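Local coordinates for protein N-acetylglucosamine-6-phosphate deacetylase (Mycobacterium smegmatis, PDB 6FV4) that probably removes the acetyl group from N-acetylglucosamine-6-phosphate, as a metal-dependent hydrolase of the amidohydrolase superfamily, at residues G67-H72 with L358-A363; G100-V105 with R370-V375; A207-T212 with R236-A241. The protein carries 1 engineered substitution. All blocks are in the same frame, centred on the assembly; numbering follows the deposited sequence.

Contact 1: residues G67-H72 with L358-A363. With ZN (zinc ion), chain H.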
# COMPACT_ATOMS: atom_id res chain seq x y z
N GLY B 67 -16.87 -23.04 -1.02
CA GLY B 67 -15.85 -23.64 -1.86
C GLY B 67 -14.88 -22.58 -2.36
O GLY B 67 -15.25 -21.43 -2.61
N PHE B 68 -13.60 -22.98 -2.49
CA PHE B 68 -12.61 -22.06 -3.03
C PHE B 68 -12.85 -21.85 -4.53
O PHE B 68 -13.27 -22.77 -5.24
CB PHE B 68 -11.19 -22.58 -2.79
CG PHE B 68 -10.86 -22.80 -1.32
CD1 PHE B 68 -10.23 -23.98 -0.91
CD2 PHE B 68 -11.14 -21.84 -0.36
CE1 PHE B 68 -9.90 -24.19 0.42
CE2 PHE B 68 -10.81 -22.06 0.99
CZ PHE B 68 -10.19 -23.24 1.37
N VAL B 69 -12.58 -20.63 -4.99
CA VAL B 69 -12.78 -20.20 -6.37
C VAL B 69 -11.41 -19.80 -6.91
O VAL B 69 -10.95 -18.67 -6.68
CB VAL B 69 -13.77 -19.03 -6.47
CG1 VAL B 69 -13.96 -18.61 -7.94
CG2 VAL B 69 -15.10 -19.40 -5.82
N ASP B 70 -10.74 -20.71 -7.60
CA ASP B 70 -9.40 -20.46 -8.15
C ASP B 70 -9.54 -19.96 -9.58
O ASP B 70 -9.92 -20.72 -10.48
CB ASP B 70 -8.55 -21.72 -8.08
CG ASP B 70 -7.07 -21.43 -8.30
OD1 ASP B 70 -6.27 -22.40 -8.20
OD2 ASP B 70 -6.70 -20.26 -8.56
N THR B 71 -9.25 -18.68 -9.79
CA THR B 71 -9.50 -18.05 -11.08
C THR B 71 -8.26 -17.95 -11.95
O THR B 71 -8.30 -17.29 -12.99
CB THR B 71 -10.10 -16.65 -10.88
OG1 THR B 71 -9.23 -15.86 -10.06
CG2 THR B 71 -11.47 -16.76 -10.21
N HIS B 72 -7.17 -18.61 -11.59
CA HIS B 72 -5.95 -18.51 -12.39
C HIS B 72 -5.08 -19.69 -12.00
O HIS B 72 -4.41 -19.66 -10.97
CB HIS B 72 -5.26 -17.17 -12.16
CG HIS B 72 -3.96 -16.99 -12.88
ND1 HIS B 72 -3.36 -15.76 -13.05
CD2 HIS B 72 -3.12 -17.89 -13.46
CE1 HIS B 72 -2.23 -15.91 -13.71
NE2 HIS B 72 -2.06 -17.19 -13.97
N LEU B 358 -14.79 -12.22 -11.70
CA LEU B 358 -14.93 -12.94 -12.96
C LEU B 358 -16.37 -13.10 -13.41
O LEU B 358 -16.62 -13.72 -14.45
CB LEU B 358 -14.26 -14.31 -12.87
CG LEU B 358 -12.84 -14.16 -13.41
CD1 LEU B 358 -11.93 -13.49 -12.38
CD2 LEU B 358 -12.27 -15.48 -13.86
N GLY B 359 -17.33 -12.54 -12.68
CA GLY B 359 -18.73 -12.71 -13.06
C GLY B 359 -19.22 -14.12 -12.91
O GLY B 359 -20.14 -14.54 -13.63
N LEU B 360 -18.63 -14.88 -11.99
CA LEU B 360 -19.04 -16.25 -11.76
C LEU B 360 -20.17 -16.26 -10.74
O LEU B 360 -20.41 -15.26 -10.05
CB LEU B 360 -17.86 -17.08 -11.27
CG LEU B 360 -16.73 -17.31 -12.28
CD1 LEU B 360 -15.44 -17.75 -11.56
CD2 LEU B 360 -17.19 -18.37 -13.27
N PRO B 361 -20.92 -17.38 -10.63
CA PRO B 361 -21.95 -17.48 -9.58
C PRO B 361 -21.43 -17.03 -8.23
O PRO B 361 -20.45 -17.58 -7.70
CB PRO B 361 -22.32 -18.98 -9.58
CG PRO B 361 -21.59 -19.59 -10.77
CD PRO B 361 -21.03 -18.48 -11.60
N ALA B 362 -22.07 -16.00 -7.68
CA ALA B 362 -21.62 -15.37 -6.45
C ALA B 362 -21.41 -16.42 -5.37
O ALA B 362 -22.36 -17.11 -4.98
CB ALA B 362 -22.63 -14.32 -5.99
N ALA B 363 -20.17 -16.57 -4.93
CA ALA B 363 -19.89 -17.55 -3.90
C ALA B 363 -20.66 -17.21 -2.63
O ALA B 363 -21.27 -16.14 -2.49
CB ALA B 363 -18.38 -17.62 -3.63
ZN ZN H . -0.36 -18.06 -14.90

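Contact 2: residues G100-V105 with R370-V375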
# COMPACT_ATOMS: atom_id res chain seq x y z
N GLY B 100 -10.35 -28.43 -2.27
CA GLY B 100 -11.40 -27.47 -1.96
C GLY B 100 -11.74 -26.48 -3.05
O GLY B 100 -12.64 -25.65 -2.84
N SER B 101 -11.07 -26.52 -4.20
CA SER B 101 -11.39 -25.60 -5.29
C SER B 101 -12.59 -26.17 -6.02
O SER B 101 -12.44 -27.06 -6.86
CB SER B 101 -10.21 -25.41 -6.23
OG SER B 101 -9.12 -24.81 -5.58
N THR B 102 -13.78 -25.66 -5.71
CA THR B 102 -15.00 -26.12 -6.35
C THR B 102 -15.35 -25.35 -7.62
O THR B 102 -16.27 -25.75 -8.34
CB THR B 102 -16.18 -26.05 -5.37
OG1 THR B 102 -16.21 -24.75 -4.77
CG2 THR B 102 -16.02 -27.11 -4.28
N THR B 103 -14.64 -24.26 -7.89
CA THR B 103 -14.76 -23.51 -9.13
C THR B 103 -13.36 -23.21 -9.63
O THR B 103 -12.50 -22.78 -8.85
CB THR B 103 -15.53 -22.20 -8.91
OG1 THR B 103 -16.88 -22.49 -8.55
CG2 THR B 103 -15.51 -21.35 -10.19
N LEU B 104 -13.13 -23.41 -10.93
CA LEU B 104 -11.80 -23.26 -11.52
C LEU B 104 -11.88 -22.49 -12.82
O LEU B 104 -12.72 -22.79 -13.67
CB LEU B 104 -11.17 -24.62 -11.83
CG LEU B 104 -11.14 -25.63 -10.69
CD1 LEU B 104 -11.10 -27.06 -11.22
CD2 LEU B 104 -9.95 -25.37 -9.82
N VAL B 105 -10.95 -21.55 -13.01
CA VAL B 105 -10.79 -20.93 -14.32
C VAL B 105 -9.44 -21.37 -14.89
O VAL B 105 -8.38 -21.09 -14.31
CB VAL B 105 -10.94 -19.41 -14.26
CG1 VAL B 105 -10.65 -18.79 -15.63
CG2 VAL B 105 -12.35 -19.07 -13.83
N ARG B 370 -25.58 -22.60 -4.92
CA ARG B 370 -25.17 -23.98 -5.11
C ARG B 370 -24.37 -24.45 -3.91
O ARG B 370 -23.66 -23.68 -3.27
CB ARG B 370 -24.35 -24.15 -6.40
CG ARG B 370 -24.44 -25.57 -6.95
CD ARG B 370 -23.71 -25.75 -8.27
NE ARG B 370 -22.26 -25.64 -8.09
CZ ARG B 370 -21.38 -25.72 -9.08
NH1 ARG B 370 -21.80 -25.94 -10.34
NH2 ARG B 370 -20.08 -25.59 -8.82
N ALA B 371 -24.52 -25.74 -3.58
CA ALA B 371 -23.97 -26.29 -2.35
C ALA B 371 -22.52 -26.72 -2.59
O ALA B 371 -22.20 -27.90 -2.74
CB ALA B 371 -24.83 -27.44 -1.85
N ASP B 372 -21.64 -25.72 -2.60
CA ASP B 372 -20.20 -25.93 -2.73
C ASP B 372 -19.58 -25.44 -1.43
O ASP B 372 -19.69 -24.26 -1.09
CB ASP B 372 -19.61 -25.14 -3.90
CG ASP B 372 -20.29 -25.45 -5.22
OD1 ASP B 372 -21.03 -26.45 -5.32
OD2 ASP B 372 -20.06 -24.67 -6.17
N LEU B 373 -18.95 -26.35 -0.68
CA LEU B 373 -18.38 -25.96 0.60
C LEU B 373 -17.18 -26.84 0.91
O LEU B 373 -16.97 -27.88 0.28
CB LEU B 373 -19.43 -26.04 1.73
CG LEU B 373 -20.19 -27.34 1.99
CD1 LEU B 373 -19.36 -28.39 2.74
CD2 LEU B 373 -21.47 -27.02 2.79
N VAL B 374 -16.40 -26.41 1.90
CA VAL B 374 -15.16 -27.06 2.29
C VAL B 374 -15.13 -27.17 3.81
O VAL B 374 -15.49 -26.22 4.51
CB VAL B 374 -13.92 -26.30 1.78
CG1 VAL B 374 -12.63 -26.95 2.29
CG2 VAL B 374 -13.90 -26.26 0.26
N VAL B 375 -14.76 -28.33 4.32
CA VAL B 375 -14.69 -28.57 5.75
C VAL B 375 -13.22 -28.59 6.14
O VAL B 375 -12.41 -29.26 5.50
CB VAL B 375 -15.39 -29.88 6.13
CG1 VAL B 375 -15.49 -29.98 7.64
CG2 VAL B 375 -16.78 -29.94 5.50
O HOH W 1 -17.61 -23.07 -6.14
O HOH W 2 -17.89 -25.37 -10.64

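Contact 3: residues A207-T212 with R236-A241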
# COMPACT_ATOMS: atom_id res chain seq x y z
N ALA B 207 4.41 -1.74 -18.49
CA ALA B 207 3.67 -0.49 -18.62
C ALA B 207 3.98 0.46 -17.47
O ALA B 207 4.26 0.05 -16.35
CB ALA B 207 2.17 -0.76 -18.64
N THR B 208 3.90 1.75 -17.76
CA THR B 208 4.04 2.74 -16.72
C THR B 208 2.73 2.87 -15.94
O THR B 208 1.69 2.29 -16.30
CB THR B 208 4.47 4.08 -17.31
OG1 THR B 208 3.39 4.61 -18.09
CG2 THR B 208 5.71 3.92 -18.20
N TYR B 209 2.80 3.63 -14.85
CA TYR B 209 1.60 3.96 -14.09
C TYR B 209 0.53 4.57 -14.98
O TYR B 209 -0.64 4.18 -14.91
CB TYR B 209 1.97 4.93 -12.95
CG TYR B 209 0.75 5.58 -12.30
CD1 TYR B 209 0.06 4.94 -11.29
CD2 TYR B 209 0.30 6.82 -12.71
CE1 TYR B 209 -1.07 5.53 -10.70
CE2 TYR B 209 -0.82 7.42 -12.13
CZ TYR B 209 -1.50 6.76 -11.13
OH TYR B 209 -2.60 7.34 -10.56
N ASP B 210 0.92 5.53 -15.83
CA ASP B 210 -0.05 6.22 -16.67
C ASP B 210 -0.69 5.27 -17.68
O ASP B 210 -1.90 5.30 -17.91
CB ASP B 210 0.61 7.37 -17.43
CG ASP B 210 1.07 8.50 -16.53
OD1 ASP B 210 0.46 8.73 -15.47
OD2 ASP B 210 2.06 9.17 -16.91
N GLN B 211 0.14 4.44 -18.33
CA GLN B 211 -0.36 3.45 -19.29
C GLN B 211 -1.30 2.45 -18.65
O GLN B 211 -2.24 1.97 -19.30
CB GLN B 211 0.80 2.72 -19.95
CG GLN B 211 1.62 3.60 -20.85
CD GLN B 211 2.89 2.94 -21.33
OE1 GLN B 211 3.55 2.22 -20.58
NE2 GLN B 211 3.24 3.18 -22.59
N THR B 212 -1.05 2.09 -17.38
CA THR B 212 -1.91 1.15 -16.68
C THR B 212 -3.23 1.81 -16.30
O THR B 212 -4.31 1.21 -16.46
CB THR B 212 -1.19 0.63 -15.44
OG1 THR B 212 0.04 0.02 -15.84
CG2 THR B 212 -2.03 -0.37 -14.66
N ARG B 236 9.49 7.55 -8.32
CA ARG B 236 9.11 8.51 -9.34
C ARG B 236 8.32 7.90 -10.49
O ARG B 236 7.61 8.63 -11.18
CB ARG B 236 10.34 9.24 -9.88
CG ARG B 236 11.07 10.05 -8.80
CD ARG B 236 12.21 10.87 -9.38
NE ARG B 236 12.91 10.15 -10.44
CZ ARG B 236 14.18 10.36 -10.79
NH1 ARG B 236 14.90 11.28 -10.13
NH2 ARG B 236 14.73 9.67 -11.77
N GLU B 237 8.42 6.59 -10.73
CA GLU B 237 7.55 5.90 -11.67
C GLU B 237 6.91 4.74 -10.91
O GLU B 237 7.55 3.69 -10.71
CB GLU B 237 8.33 5.43 -12.91
CG GLU B 237 7.57 4.40 -13.74
CD GLU B 237 6.17 4.90 -14.07
OE1 GLU B 237 5.22 4.21 -13.69
OE2 GLU B 237 6.03 5.98 -14.69
N PRO B 238 5.67 4.92 -10.42
CA PRO B 238 5.06 3.89 -9.57
C PRO B 238 4.79 2.55 -10.27
O PRO B 238 4.71 1.51 -9.61
CB PRO B 238 3.73 4.54 -9.13
CG PRO B 238 3.88 5.98 -9.39
CD PRO B 238 4.80 6.10 -10.58
N GLY B 239 4.63 2.55 -11.59
CA GLY B 239 4.40 1.30 -12.28
C GLY B 239 2.98 0.81 -12.11
O GLY B 239 2.14 1.45 -11.47
N PRO B 240 2.69 -0.37 -12.67
CA PRO B 240 1.29 -0.80 -12.75
C PRO B 240 0.69 -1.20 -11.42
O PRO B 240 -0.51 -0.99 -11.23
CB PRO B 240 1.34 -1.99 -13.73
CG PRO B 240 2.75 -1.99 -14.32
CD PRO B 240 3.60 -1.37 -13.25
N ALA B 241 1.47 -1.76 -10.49
CA ALA B 241 0.91 -2.23 -9.22
C ALA B 241 0.18 -1.11 -8.49
O ALA B 241 -0.83 -1.38 -7.82
CB ALA B 241 2.02 -2.80 -8.32
O HOH W 3 3.57 6.91 -15.44

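Contact 1: residues G67-H72 with L358-A363
Val69 meets Leu360 and Ala363 through both of its methyl branches because CG1 stands anti to the backbone N (chi1 -180°), which leaves CG2 anti to the carbonyl carbon. Val69 CG1 touches Leu360 CD1 at 4.0 Å, the two side chains sliding past each other in opposite directions, while Val69 CG2 comes to 4.3 Å from Ala363 CB. Two residues on, Thr71 turns to the same side of the strand, and its OG1 sits between the backbone N and the carbonyl carbon (chi1 56°). That rotation hands the methyl group to the loop: Thr71 CB lies 3.9 Å from Leu358 CD2, and Thr71 CG2 also reaches Leu360 CD1 at 4.3 Å. Both Leu358 methyls come to the same side of Thr71, each touching CB and CG2, and the two side chains cross obliquely. Gly359, at positive phi in the Schellman motif that closes helix 339-357, turns the chain between the two leucines, and Pro354 of that helix packs on Val69 and Thr71. Phe68 and Asp70 leave from the other side of the strand, and Asp70 OD1 is hydrogen-bonded to Thr282. Just beyond the packed residues, His72 NE2 binds the zinc ion at 2.1 Å, a site completed on the protein side by His74 and Glu138. His72 and His74 form the HxH metal motif at the end of the first barrel strand, characteristic of the amidohydrolase fold.

Contact 2: residues G100-V105 with R370-V375
Residues 100-103 and 370-374 run roughly antiparallel, 151° apart end to end, with Gly100 nearest Val374 and Thr102 nearest Asp372. At the tighter end Val374 CG2 lies 3.4 Å from Gly100 O and also packs on Gly100 CA; Gly100, at positive phi, is the C-prime residue of the Schellman motif that ends helix 86-98. Further along, the side chains of Thr102 and Asp372 pass at a slant, bringing OG1 of Thr102 to 3.5 Å from CB of Asp372. Polar linkage across the gap is carried by water. One water bridges Thr102 OG1, Thr103 OG1 and Asp372 OD2, donating to the carboxylate; a second accepts from Arg370 NH2 and lies 2.8 Å from Thr102 O, to which it probably donates. Arg370 folds back through a bend at chi3 (68°) and grips the Asp372 carboxylate side-on. Arg370 NH2 holds Asp372 OD2 at 2.8 Å in a salt bridge, and NE reaches both oxygens, OD2 nearly in the guanidinium plane and OD1 tilted from it by 24°. Asp372 OD1 also accepts from Ala388 N, so both oxygens of the carboxylate have partners. Thr102 O is shared with Arg387 NE. Strand 63-76 lies against both segments, taking backbone bonds at Gly100, Thr103 and Val105, while strand 382-387 flanks residues 373-375 and helix 86-98 packs on Ser101 and Leu104.

Contact 3: residues A207-T212 with R236-A241
Glu237 reaches across to the start of helix 209-217, where its OE1 accepts from Tyr209 N at 2.7 Å in a nearly straight hydrogen bond (N-H...O 163°). The donor arrives on the syn side, 27° out of the carboxylate plane. On the anti side Glu237 OE1 takes Gly239 N, also at 2.7 Å, so two backbone amides grip it. OE2 is occupied by a water that donates to it and accepts from Asp210 N. Glu237 gets there because its chain bends at chi2 (52°), which lays the carboxylate against Thr208 CB. Beside this polar grip, Tyr209 CB packs on Pro238 CD at 3.9 Å, and Thr212 crosses Pro240 at about a right angle with Thr212 OG1 3.2 Å from Pro240 CB. Pro240 also covers Ala207 O, which has no polar partner. Behind the first shell stands a capping box: Gln211 N donates to Thr208 OG1 at 3.3 Å, and Thr208 N donates to Gln211 OE1. Thr212 OG1 donates to Thr208 O at 2.8 Å. The amides of Tyr209 and Gly239 would probably stabilise the carboxylate's negative charge. Arg236, which is predicted to bind substrate, packs on Ile317 of the second subunit. The contact thus joins the N-terminal ends of helices 209-217 and 240-246, with Tyr209 OH bonded to Glu246 and its side chain packed on Ala264 of the second subunit.

How the contacts relate
From the N terminus, strand 63-76 supplies the first half of contact 1, and the chain then passes through helix 86-98 to the first half of contact 2. Both wait for the C-terminal part: residues 358-363 close contact 1 after helix 339-357, and residues 370-375 close contact 2, so the two loops cross. They adjoin, since Asp70 O meets Val105 N and Phe68 N meets Gly100 O, bringing the early strands 63-76 and 104-109 together with the C-terminal residues 358-375. Contact 3 closes a short loop of its own, 207-212 to 236-241, lying within both long ones. It sits near the second subunit, about 28 Å from contact 1 and about 35 Å from contact 2, centre to centre.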